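Local structure of DNA polymerase III beta subunit (Streptococcus pyogenes, 2AVT) at residues L76-F81 with K116-D121; T41-T46 with L67-P72; K176-D181 with G247-T252; A21-N26 with G47-I52. The protein probably forms, as a ring of two subunits, the sliding clamp that encircles DNA and keeps the replicative polymerase on its template. All coordinates share one frame; numbering follows the deposited sequence.

Contact 1 of 4, residues L76-F81 with K116-D121; sequences LLEASF and KGKDVD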
loop_
_atom_site.group_PDB
_atom_site.type_symbol
_atom_site.label_atom_id
_atom_site.label_comp_id
_atom_site.label_asym_id
_atom_site.label_seq_id
_atom_site.Cartn_x
_atom_site.Cartn_y
_atom_site.Cartn_z
ATOM N N LEU A 76 -20.228 5.763 22.686
ATOM C CA LEU A 76 -19.783 4.951 21.560
ATOM C C LEU A 76 -19.832 5.798 20.276
ATOM O O LEU A 76 -20.814 6.494 20.019
ATOM C CB LEU A 76 -20.696 3.732 21.367
ATOM C CG LEU A 76 -20.948 2.751 22.520
ATOM C CD1 LEU A 76 -21.839 1.608 22.018
ATOM C CD2 LEU A 76 -19.618 2.202 23.027
ATOM N N LEU A 77 -18.786 5.705 19.464
ATOM C CA LEU A 77 -18.691 6.444 18.209
ATOM C C LEU A 77 -18.124 5.492 17.161
ATOM O O LEU A 77 -17.355 4.589 17.508
ATOM C CB LEU A 77 -17.741 7.648 18.379
ATOM C CG LEU A 77 -18.153 8.734 19.376
ATOM C CD1 LEU A 77 -16.985 9.687 19.670
ATOM C CD2 LEU A 77 -19.336 9.495 18.802
ATOM N N GLU A 78 -18.505 5.660 15.893
ATOM C CA GLU A 78 -17.961 4.787 14.848
ATOM C C GLU A 78 -16.462 5.035 14.854
ATOM O O GLU A 78 -16.013 6.161 14.645
ATOM C CB GLU A 78 -18.536 5.135 13.472
ATOM C CG GLU A 78 -19.983 4.730 13.274
ATOM C CD GLU A 78 -20.190 3.234 13.404
ATOM O OE1 GLU A 78 -19.339 2.474 12.904
ATOM O OE2 GLU A 78 -21.209 2.822 13.990
ATOM N N ALA A 79 -15.689 3.983 15.090
ATOM C CA ALA A 79 -14.235 4.089 15.183
ATOM C C ALA A 79 -13.454 4.750 14.039
ATOM O O ALA A 79 -12.829 5.791 14.236
ATOM C CB ALA A 79 -13.650 2.725 15.466
ATOM N N SER A 80 -13.442 4.128 12.865
ATOM C CA SER A 80 -12.702 4.672 11.729
ATOM C C SER A 80 -13.097 6.107 11.424
ATOM O O SER A 80 -12.253 6.956 11.145
ATOM C CB SER A 80 -12.920 3.805 10.489
ATOM O OG SER A 80 -12.207 2.594 10.618
ATOM N N PHE A 81 -14.392 6.372 11.490
ATOM C CA PHE A 81 -14.906 7.701 11.225
ATOM C C PHE A 81 -14.419 8.704 12.290
ATOM O O PHE A 81 -13.934 9.793 11.966
ATOM C CB PHE A 81 -16.432 7.624 11.184
ATOM C CG PHE A 81 -17.105 8.942 10.943
ATOM C CD1 PHE A 81 -16.868 9.658 9.784
ATOM C CD2 PHE A 81 -17.988 9.457 11.875
ATOM C CE1 PHE A 81 -17.500 10.869 9.561
ATOM C CE2 PHE A 81 -18.619 10.665 11.656
ATOM C CZ PHE A 81 -18.372 11.369 10.494
ATOM N N LYS A 116 -22.732 12.326 16.160
ATOM C CA LYS A 116 -23.781 11.585 16.853
ATOM C C LYS A 116 -23.189 10.251 17.291
ATOM O O LYS A 116 -22.500 9.578 16.514
ATOM C CB LYS A 116 -24.992 11.364 15.931
ATOM C CG LYS A 116 -26.089 10.464 16.509
ATOM C CD LYS A 116 -26.480 10.868 17.929
ATOM C CE LYS A 116 -27.991 10.952 18.092
ATOM N NZ LYS A 116 -28.671 9.719 17.609
ATOM N N GLY A 117 -23.439 9.882 18.542
ATOM C CA GLY A 117 -22.924 8.622 19.051
ATOM C C GLY A 117 -24.011 7.752 19.662
ATOM O O GLY A 117 -25.199 8.010 19.494
ATOM N N LYS A 118 -23.613 6.713 20.381
ATOM C CA LYS A 118 -24.592 5.826 20.994
ATOM C C LYS A 118 -24.274 5.573 22.450
ATOM O O LYS A 118 -23.125 5.705 22.878
ATOM C CB LYS A 118 -24.634 4.484 20.262
ATOM C CG LYS A 118 -25.084 4.550 18.811
ATOM C CD LYS A 118 -25.246 3.144 18.252
ATOM C CE LYS A 118 -25.686 3.152 16.791
ATOM N NZ LYS A 118 -24.604 3.631 15.897
ATOM N N ASP A 119 -25.308 5.205 23.199
ATOM C CA ASP A 119 -25.186 4.896 24.618
ATOM C C ASP A 119 -24.320 3.643 24.749
ATOM O O ASP A 119 -24.489 2.688 23.995
ATOM C CB ASP A 119 -26.571 4.622 25.204
ATOM C CG ASP A 119 -26.567 4.586 26.711
ATOM O OD1 ASP A 119 -25.886 3.714 27.302
ATOM O OD2 ASP A 119 -27.244 5.447 27.305
ATOM N N VAL A 120 -23.403 3.644 25.708
ATOM C CA VAL A 120 -22.510 2.502 25.899
ATOM C C VAL A 120 -23.202 1.198 26.283
ATOM O O VAL A 120 -22.622 0.134 26.107
ATOM C CB VAL A 120 -21.424 2.794 26.962
ATOM C CG1 VAL A 120 -20.465 3.854 26.449
ATOM C CG2 VAL A 120 -22.078 3.230 28.266
ATOM N N ASP A 121 -24.422 1.263 26.808
ATOM C CA ASP A 121 -25.108 0.032 27.182
ATOM C C ASP A 121 -25.369 -0.851 25.968
ATOM O O ASP A 121 -25.757 -2.006 26.107
ATOM C CB ASP A 121 -26.424 0.320 27.914
ATOM C CG ASP A 121 -27.348 1.228 27.131
ATOM O OD1 ASP A 121 -27.523 1.004 25.915
ATOM O OD2 ASP A 121 -27.914 2.164 27.746
HETATM O O HOH W 1 -20.583 7.737 15.549
HETATM O O HOH W 2 -21.659 4.009 17.230
#
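Leu76 and Lys118 face each other as an antiparallel hydrogen-bonded pair. Leu76 N gives to Lys118 O at 2.9 Å, and Lys118 N returns a bond to Leu76 O at 2.8 Å. Beside this bridge the Leu76 side chain does most of the packing. A chi1 of -55°, anti to the carbonyl carbon, directs its CG toward 116-121. CD1 lies 3.5 Å from Asp119 O, and CD2 rests against Val120 CG1 at 3.9 Å. The bridge lies in the N-terminal clamp domain, where the edge strand 73-78 of the long sheet meets the segment leaving strand 111-116, the last strand of the smaller sheet within the chain; Lys116 bonds through its backbone to the second subunit, beside the clamp's subunit interface. Leu77 points its CB away from 116-121, yet CD2 swings back to Gly117 CA, 3.7 Å off, and the side chain also packs on Ile36 and Val104. Glu78, the N-cap residue of helix 79-88, bends at chi2 (-61°) and brings OE2 to a long salt bridge of 4.0 Å with Lys118 NZ; a water binds NZ and, weakly, OE2. OE1 bonds to Ser32 OG. A second water takes the N-H of Glu78 and donates to Lys116 O.

Contact 2 of 4, residues T41-T46 with L67-P72; sequences TGVTLT and LLITSP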
loop_
_atom_site.group_PDB
_atom_site.type_symbol
_atom_site.label_atom_id
_atom_site.label_comp_id
_atom_site.label_asym_id
_atom_site.label_seq_id
_atom_site.Cartn_x
_atom_site.Cartn_y
_atom_site.Cartn_z
ATOM N N THR A 41 -9.452 9.374 36.653
ATOM C CA THR A 41 -8.039 9.129 36.453
ATOM C C THR A 41 -7.574 8.959 35.012
ATOM O O THR A 41 -6.387 8.751 34.767
ATOM C CB THR A 41 -7.611 7.904 37.259
ATOM O OG1 THR A 41 -8.464 6.803 36.930
ATOM C CG2 THR A 41 -7.726 8.190 38.752
ATOM N N GLY A 42 -8.487 9.043 34.049
ATOM C CA GLY A 42 -8.062 8.892 32.667
ATOM C C GLY A 42 -9.174 8.630 31.669
ATOM O O GLY A 42 -10.351 8.542 32.023
ATOM N N VAL A 43 -8.785 8.517 30.404
ATOM C CA VAL A 43 -9.729 8.250 29.329
ATOM C C VAL A 43 -9.454 6.842 28.820
ATOM O O VAL A 43 -8.392 6.559 28.273
ATOM C CB VAL A 43 -9.561 9.279 28.187
ATOM C CG1 VAL A 43 -10.313 8.814 26.935
ATOM C CG2 VAL A 43 -10.090 10.647 28.649
ATOM N N THR A 44 -10.408 5.947 29.016
ATOM C CA THR A 44 -10.209 4.575 28.581
ATOM C C THR A 44 -10.912 4.286 27.261
ATOM O O THR A 44 -12.119 4.524 27.114
ATOM C CB THR A 44 -10.695 3.584 29.655
ATOM O OG1 THR A 44 -9.902 3.755 30.836
ATOM C CG2 THR A 44 -10.553 2.151 29.167
ATOM N N LEU A 45 -10.139 3.769 26.312
ATOM C CA LEU A 45 -10.641 3.438 24.979
ATOM C C LEU A 45 -10.745 1.930 24.832
ATOM O O LEU A 45 -9.796 1.202 25.158
ATOM C CB LEU A 45 -9.686 3.988 23.919
ATOM C CG LEU A 45 -9.326 5.466 24.088
ATOM C CD1 LEU A 45 -8.329 5.881 23.005
ATOM C CD2 LEU A 45 -10.586 6.317 23.989
ATOM N N THR A 46 -11.894 1.460 24.345
ATOM C CA THR A 46 -12.105 0.024 24.160
ATOM C C THR A 46 -12.559 -0.320 22.746
ATOM O O THR A 46 -13.426 0.352 22.175
ATOM C CB THR A 46 -13.171 -0.537 25.139
ATOM O OG1 THR A 46 -12.767 -0.302 26.493
ATOM C CG2 THR A 46 -13.351 -2.037 24.922
ATOM N N LEU A 67 -3.753 15.948 29.161
ATOM C CA LEU A 67 -5.141 15.530 29.261
ATOM C C LEU A 67 -5.729 16.140 30.514
ATOM O O LEU A 67 -5.192 15.959 31.607
ATOM C CB LEU A 67 -5.236 14.000 29.364
ATOM C CG LEU A 67 -6.582 13.442 29.838
ATOM C CD1 LEU A 67 -7.654 13.744 28.801
ATOM C CD2 LEU A 67 -6.472 11.938 30.067
ATOM N N LEU A 68 -6.824 16.870 30.355
ATOM C CA LEU A 68 -7.499 17.484 31.483
ATOM C C LEU A 68 -8.948 17.039 31.411
ATOM O O LEU A 68 -9.637 17.295 30.419
ATOM C CB LEU A 68 -7.411 19.014 31.405
ATOM C CG LEU A 68 -8.321 19.750 32.399
ATOM C CD1 LEU A 68 -8.050 19.240 33.813
ATOM C CD2 LEU A 68 -8.083 21.263 32.325
ATOM N N ILE A 69 -9.399 16.365 32.462
ATOM C CA ILE A 69 -10.759 15.861 32.535
ATOM C C ILE A 69 -11.622 16.706 33.457
ATOM O O ILE A 69 -11.285 16.937 34.620
ATOM C CB ILE A 69 -10.762 14.404 33.017
ATOM C CG1 ILE A 69 -10.092 13.520 31.955
ATOM C CG2 ILE A 69 -12.177 13.963 33.325
ATOM C CD1 ILE A 69 -9.957 12.060 32.348
ATOM N N THR A 70 -12.752 17.146 32.921
ATOM C CA THR A 70 -13.693 17.997 33.633
ATOM C C THR A 70 -14.929 17.273 34.135
ATOM O O THR A 70 -15.444 17.595 35.206
ATOM C CB THR A 70 -14.144 19.143 32.724
ATOM O OG1 THR A 70 -13.059 20.061 32.558
ATOM C CG2 THR A 70 -15.351 19.858 33.307
ATOM N N SER A 71 -15.410 16.304 33.360
ATOM C CA SER A 71 -16.600 15.554 33.740
ATOM C C SER A 71 -16.566 14.129 33.182
ATOM O O SER A 71 -16.103 13.895 32.064
ATOM C CB SER A 71 -17.850 16.288 33.248
ATOM O OG SER A 71 -19.028 15.633 33.690
ATOM N N PRO A 72 -17.050 13.159 33.974
ATOM C CA PRO A 72 -17.117 11.726 33.658
ATOM C C PRO A 72 -18.185 11.416 32.612
ATOM O O PRO A 72 -19.080 12.222 32.374
ATOM C CB PRO A 72 -17.458 11.078 35.011
ATOM C CG PRO A 72 -17.042 12.109 36.026
ATOM C CD PRO A 72 -17.457 13.398 35.368
#
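Val43 CG2 meets two methyl ends at once: Leu67 CD1 at 3.9 Å and Ile69 CD1 at 4.0 Å. This three-residue apolar cluster is the close part of the contact, and it joins two sheets in the N-terminal clamp domain, for strand 42-48 belongs to the long sheet shared with the central domain and strand 67-71 is an outermost strand of the smaller one. The short segments run nearly at right angles (93°) with axes 8.1 Å apart, so side chains must reach across, from strand 67-71 onto both Val43 and the Gly42 backbone. Val43 turns CG2 to the partner strand by holding it anti to the carbonyl carbon, with CG1 opposite the backbone N (chi1 167°). Ile69 comes in with an extended chain (chi2 177°), and its CD1 ends over the peptide of Gly42, 3.6 Å from Gly42 O. Leu67 CD2 reaches the same glycine less closely, 4.3 Å from Gly42 CA. Phe4 of strand 3-7 packs on both Leu67 and Ile69, while Ile36 and Val38 of strand 33-39 touch Val43 and Ile69 respectively.

The other side is looser. Leu68 and Thr70 lie on the exposed face of strand 67-71, turned from Val43, and Thr70 with Ser71 forms a classic beta bulge opposite Gln3. Thr41 is also exposed and stays clear of the cluster. With just 151 Å² buried and methyl groups as the main contact atoms, cohesion between these segments rests on dispersion and the exclusion of water, and no polar bond between them adds direction.

Contact 3 of 4, residues K176-D181 with G247-T252; sequences KAVATD and GNYPDT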
loop_
_atom_site.group_PDB
_atom_site.type_symbol
_atom_site.label_atom_id
_atom_site.label_comp_id
_atom_site.label_asym_id
_atom_site.label_seq_id
_atom_site.Cartn_x
_atom_site.Cartn_y
_atom_site.Cartn_z
ATOM N N LYS A 176 6.622 -24.133 26.444
ATOM C CA LYS A 176 6.672 -24.547 25.041
ATOM C C LYS A 176 5.650 -23.789 24.181
ATOM O O LYS A 176 4.486 -23.658 24.545
ATOM C CB LYS A 176 6.424 -26.057 24.891
ATOM C CG LYS A 176 6.496 -26.534 23.439
ATOM C CD LYS A 176 6.121 -28.004 23.264
ATOM C CE LYS A 176 4.659 -28.256 23.614
ATOM N NZ LYS A 176 4.279 -29.693 23.456
ATOM N N ALA A 177 6.109 -23.279 23.047
ATOM C CA ALA A 177 5.244 -22.576 22.111
ATOM C C ALA A 177 5.444 -23.285 20.783
ATOM O O ALA A 177 6.559 -23.310 20.259
ATOM C CB ALA A 177 5.652 -21.108 21.990
ATOM N N VAL A 178 4.377 -23.877 20.250
ATOM C CA VAL A 178 4.466 -24.579 18.973
ATOM C C VAL A 178 3.274 -24.296 18.061
ATOM O O VAL A 178 2.152 -24.090 18.523
ATOM C CB VAL A 178 4.560 -26.111 19.171
ATOM C CG1 VAL A 178 3.255 -26.640 19.724
ATOM C CG2 VAL A 178 4.886 -26.781 17.848
ATOM N N ALA A 179 3.536 -24.284 16.758
ATOM C CA ALA A 179 2.499 -24.049 15.756
ATOM C C ALA A 179 2.857 -24.870 14.527
ATOM O O ALA A 179 4.031 -25.029 14.202
ATOM C CB ALA A 179 2.421 -22.568 15.391
ATOM N N THR A 180 1.837 -25.385 13.848
ATOM C CA THR A 180 2.040 -26.198 12.663
ATOM C C THR A 180 0.825 -26.192 11.739
ATOM O O THR A 180 -0.305 -25.925 12.157
ATOM C CB THR A 180 2.350 -27.667 13.042
ATOM O OG1 THR A 180 2.623 -28.420 11.858
ATOM C CG2 THR A 180 1.176 -28.303 13.761
ATOM N N ASP A 181 1.088 -26.481 10.471
ATOM C CA ASP A 181 0.063 -26.543 9.436
ATOM C C ASP A 181 0.098 -27.961 8.858
ATOM O O ASP A 181 -0.299 -28.176 7.718
ATOM C CB ASP A 181 0.370 -25.529 8.333
ATOM C CG ASP A 181 1.631 -25.867 7.572
ATOM O OD1 ASP A 181 2.495 -26.559 8.149
ATOM O OD2 ASP A 181 1.767 -25.442 6.399
ATOM N N GLY A 247 -10.330 -27.283 22.437
ATOM C CA GLY A 247 -10.045 -28.542 21.793
ATOM C C GLY A 247 -8.701 -29.102 22.200
ATOM O O GLY A 247 -7.916 -28.458 22.899
ATOM N N ASN A 248 -8.450 -30.322 21.746
ATOM C CA ASN A 248 -7.219 -31.044 22.021
ATOM C C ASN A 248 -6.217 -30.753 20.908
ATOM O O ASN A 248 -6.436 -31.148 19.765
ATOM C CB ASN A 248 -7.520 -32.544 22.047
ATOM C CG ASN A 248 -8.765 -32.874 22.843
ATOM O OD1 ASN A 248 -8.720 -32.995 24.067
ATOM N ND2 ASN A 248 -9.892 -33.005 22.151
ATOM N N TYR A 249 -5.125 -30.068 21.223
ATOM C CA TYR A 249 -4.125 -29.781 20.201
ATOM C C TYR A 249 -3.403 -31.096 19.914
ATOM O O TYR A 249 -3.199 -31.900 20.820
ATOM C CB TYR A 249 -3.124 -28.737 20.703
ATOM C CG TYR A 249 -2.276 -28.147 19.601
ATOM C CD1 TYR A 249 -2.790 -27.179 18.744
ATOM C CD2 TYR A 249 -0.980 -28.590 19.388
ATOM C CE1 TYR A 249 -2.034 -26.673 17.703
ATOM C CE2 TYR A 249 -0.219 -28.094 18.353
ATOM C CZ TYR A 249 -0.750 -27.136 17.513
ATOM O OH TYR A 249 0.011 -26.653 16.477
ATOM N N PRO A 250 -3.016 -31.340 18.653
ATOM C CA PRO A 250 -2.323 -32.585 18.310
ATOM C C PRO A 250 -1.001 -32.793 19.046
ATOM O O PRO A 250 -0.368 -31.838 19.499
ATOM C CB PRO A 250 -2.141 -32.475 16.796
ATOM C CG PRO A 250 -2.080 -30.997 16.563
ATOM C CD PRO A 250 -3.175 -30.487 17.463
ATOM N N ASP A 251 -0.605 -34.057 19.174
ATOM C CA ASP A 251 0.641 -34.418 19.840
ATOM C C ASP A 251 1.776 -34.068 18.887
ATOM O O ASP A 251 2.054 -34.805 17.943
ATOM C CB ASP A 251 0.665 -35.919 20.134
ATOM C CG ASP A 251 1.902 -36.345 20.897
ATOM O OD1 ASP A 251 3.004 -35.855 20.570
ATOM O OD2 ASP A 251 1.771 -37.182 21.815
ATOM N N THR A 252 2.430 -32.941 19.138
ATOM C CA THR A 252 3.514 -32.489 18.280
ATOM C C THR A 252 4.904 -32.924 18.755
ATOM O O THR A 252 5.858 -32.918 17.982
ATOM C CB THR A 252 3.465 -30.951 18.131
ATOM O OG1 THR A 252 4.467 -30.529 17.202
ATOM C CG2 THR A 252 3.691 -30.277 19.470
HETATM O O HOH W 3 -0.799 -24.565 15.014
#
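Strand 174-180 of the central clamp domain is crossed here by the loop 247-252, which leads from strand 238-243 toward strand 262-267 of the C-terminal domain; the strand's end and Pro250 probably border, as in related clamps, the cleft between these domains that takes clamp-binding peptides. Tyr249 and Thr252 reach from the loop to the side of the strand that carries Lys176, Val178 and Thr180. Val178 CG1, placed between the backbone N and the carbonyl carbon (chi1 68°), touches Thr252 CG2 at 3.7 Å and lies obliquely to the Tyr249 ring, 4.0 Å from CE2. Val178 and Thr252 meet tip to tip. The phenol swings out on a chi1 of -166°, with CG opposite the backbone N, and carries OH to Thr180 CG2 at 3.4 Å. Pro250 CD covers one face of the ring toward its rim, and the ring also meets that of His166 with the planes about 40° apart. A water in the plane of the ring, at its edge, lies 2.7 Å from Tyr249 OH and accepts from Thr180 N at 3.0 Å.

Lys176 NZ, which comes near Thr252 CG2, makes a salt bridge to Asp253, and Thr180 OG1 bonds to Arg184 O and Ser182 N. Thr252 OG1, by contrast, is buried with no polar partner in the model and rests 3.8 Å from Val178 CG2. Between the two segments the hold is thus mainly apolar, with a single water tying the phenol to the backbone; the salt bridge adds a grip at the next residue.

Contact 4 of 4, residues A21-N26 with G47-I52; sequences AISTKN and GSNGQI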
loop_
_atom_site.group_PDB
_atom_site.type_symbol
_atom_site.label_atom_id
_atom_site.label_comp_id
_atom_site.label_asym_id
_atom_site.label_seq_id
_atom_site.Cartn_x
_atom_site.Cartn_y
_atom_site.Cartn_z
ATOM N N ALA A 21 -7.979 -3.635 17.321
ATOM C CA ALA A 21 -8.959 -4.645 17.710
ATOM C C ALA A 21 -10.325 -4.402 17.068
ATOM O O ALA A 21 -11.301 -5.053 17.438
ATOM C CB ALA A 21 -9.114 -4.661 19.226
ATOM N N ILE A 22 -10.395 -3.477 16.113
ATOM C CA ILE A 22 -11.663 -3.159 15.458
ATOM C C ILE A 22 -11.642 -3.502 13.972
ATOM O O ILE A 22 -10.840 -2.962 13.210
ATOM C CB ILE A 22 -12.026 -1.663 15.666
ATOM C CG1 ILE A 22 -12.072 -1.364 17.172
ATOM C CG2 ILE A 22 -13.386 -1.347 15.040
ATOM C CD1 ILE A 22 -12.565 0.038 17.530
ATOM N N SER A 23 -12.525 -4.424 13.581
ATOM C CA SER A 23 -12.635 -4.889 12.200
ATOM C C SER A 23 -13.269 -3.875 11.265
ATOM O O SER A 23 -14.077 -3.052 11.676
ATOM C CB SER A 23 -13.467 -6.179 12.130
ATOM O OG SER A 23 -12.764 -7.291 12.647
ATOM N N THR A 24 -12.909 -3.981 9.991
ATOM C CA THR A 24 -13.429 -3.121 8.941
ATOM C C THR A 24 -14.888 -3.496 8.696
ATOM O O THR A 24 -15.759 -2.631 8.592
ATOM C CB THR A 24 -12.615 -3.321 7.651
ATOM O OG1 THR A 24 -11.261 -2.924 7.889
ATOM C CG2 THR A 24 -13.191 -2.496 6.509
ATOM N N LYS A 25 -15.147 -4.797 8.595
ATOM C CA LYS A 25 -16.505 -5.288 8.395
ATOM C C LYS A 25 -16.945 -5.968 9.690
ATOM O O LYS A 25 -16.156 -6.649 10.339
ATOM C CB LYS A 25 -16.561 -6.261 7.203
ATOM C CG LYS A 25 -16.311 -5.556 5.873
ATOM C CD LYS A 25 -16.879 -6.315 4.681
ATOM C CE LYS A 25 -16.141 -7.610 4.411
ATOM N NZ LYS A 25 -16.710 -8.296 3.209
ATOM N N ASN A 26 -18.204 -5.775 10.064
ATOM C CA ASN A 26 -18.725 -6.332 11.305
ATOM C C ASN A 26 -20.075 -7.066 11.201
ATOM O O ASN A 26 -21.078 -6.485 10.780
ATOM C CB ASN A 26 -18.827 -5.194 12.333
ATOM C CG ASN A 26 -17.452 -4.645 12.738
ATOM O OD1 ASN A 26 -16.803 -5.173 13.643
ATOM N ND2 ASN A 26 -16.996 -3.610 12.047
ATOM N N GLY A 47 -11.953 -1.363 22.195
ATOM C CA GLY A 47 -12.289 -1.834 20.863
ATOM C C GLY A 47 -12.256 -3.356 20.885
ATOM O O GLY A 47 -11.493 -3.948 21.670
ATOM N N SER A 48 -13.088 -3.994 20.061
ATOM C CA SER A 48 -13.126 -5.456 19.981
ATOM C C SER A 48 -13.738 -5.914 18.668
ATOM O O SER A 48 -14.551 -5.203 18.064
ATOM C CB SER A 48 -13.906 -6.062 21.154
ATOM O OG SER A 48 -15.255 -5.648 21.137
ATOM N N ASN A 49 -13.341 -7.106 18.232
ATOM C CA ASN A 49 -13.811 -7.665 16.969
ATOM C C ASN A 49 -14.293 -9.105 17.117
ATOM O O ASN A 49 -14.349 -9.834 16.131
ATOM C CB ASN A 49 -12.683 -7.631 15.939
ATOM C CG ASN A 49 -11.489 -8.510 16.342
ATOM O OD1 ASN A 49 -11.551 -9.258 17.313
ATOM N ND2 ASN A 49 -10.412 -8.418 15.589
ATOM N N GLY A 50 -14.621 -9.511 18.340
ATOM C CA GLY A 50 -15.087 -10.871 18.557
ATOM C C GLY A 50 -13.972 -11.869 18.846
ATOM O O GLY A 50 -14.222 -12.933 19.407
ATOM N N GLN A 51 -12.744 -11.531 18.462
ATOM C CA GLN A 51 -11.598 -12.409 18.697
ATOM C C GLN A 51 -10.730 -11.782 19.794
ATOM O O GLN A 51 -10.350 -12.458 20.759
ATOM C CB GLN A 51 -10.786 -12.574 17.410
ATOM C CG GLN A 51 -9.855 -13.787 17.381
ATOM C CD GLN A 51 -10.606 -15.102 17.219
ATOM O OE1 GLN A 51 -11.336 -15.296 16.249
ATOM N NE2 GLN A 51 -10.427 -16.008 18.166
ATOM N N ILE A 52 -10.416 -10.493 19.638
ATOM C CA ILE A 52 -9.626 -9.769 20.633
ATOM C C ILE A 52 -10.362 -8.518 21.091
ATOM O O ILE A 52 -11.302 -8.049 20.432
ATOM C CB ILE A 52 -8.237 -9.322 20.090
ATOM C CG1 ILE A 52 -8.410 -8.368 18.912
ATOM C CG2 ILE A 52 -7.415 -10.532 19.661
ATOM C CD1 ILE A 52 -7.097 -7.908 18.299
HETATM O O HOH W 4 -14.619 -5.172 15.220
#
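Ala21 and Ile22, in the turn after helix 8-18, lie against the end of strand 42-48 and the tight turn that leads into strand 52-59, a beta hairpin of the N-terminal clamp domain. Apolar contacts come first. Ala21 CB sits 3.8 Å from Ile52 CG1, which lies between the backbone N and the carbonyl carbon at chi1 62°, a turn that brings CG1 and CD1 onto Ala21. Ile52 also packs on helix 205-214 (Ser207, Glu210) and on Phe240, where the hairpin meets the central domain. Ile22 CG1 packs on Gly47 CA at 3.7 Å, where the glycine lets it come close. Polar bonding within the hairpin shapes Asn49: its OD1 receives both Gln51 N, in an Asx turn, and Ile52 N, which together hold the amide in place. Asn49 N in turn gives to Ile52 O. In the opposing loop Asn26 ND2 donates to Ser23 O from above the carbonyl plane. Between the segments a water accepts from Ser23 N and donates to Asn26 OD1 (2.7 Å) and Ser48 O (2.8 Å), though its protons may be shared with other acceptors. Ser48 OG bonds to Tyr123 OH. Ser23 leans over the asparagine, its OG 3.3 Å from Asn49 CB.

Contacts 1, 2 and 4 belong to the N-terminal domain and all reach the long antiparallel sheet it shares with the central domain. Contacts 2 and 4 share strand 42-48, with centres 23 Å apart, so one strand packs on the smaller sheet near its start and on the turn after helix 8-18 at its end. Contact 1, beside the subunit interface, touches contact 4 directly, since Ala79 CB lies 3.6 Å from Ile22 CD1; its centre is 16 Å from that of contact 2, because strand 73-78 directly follows strand 67-71. Contact 3 stands apart by the probable peptide-binding cleft, its nearest atoms about 12 Å from contact 4 and about 29 Å from contact 1.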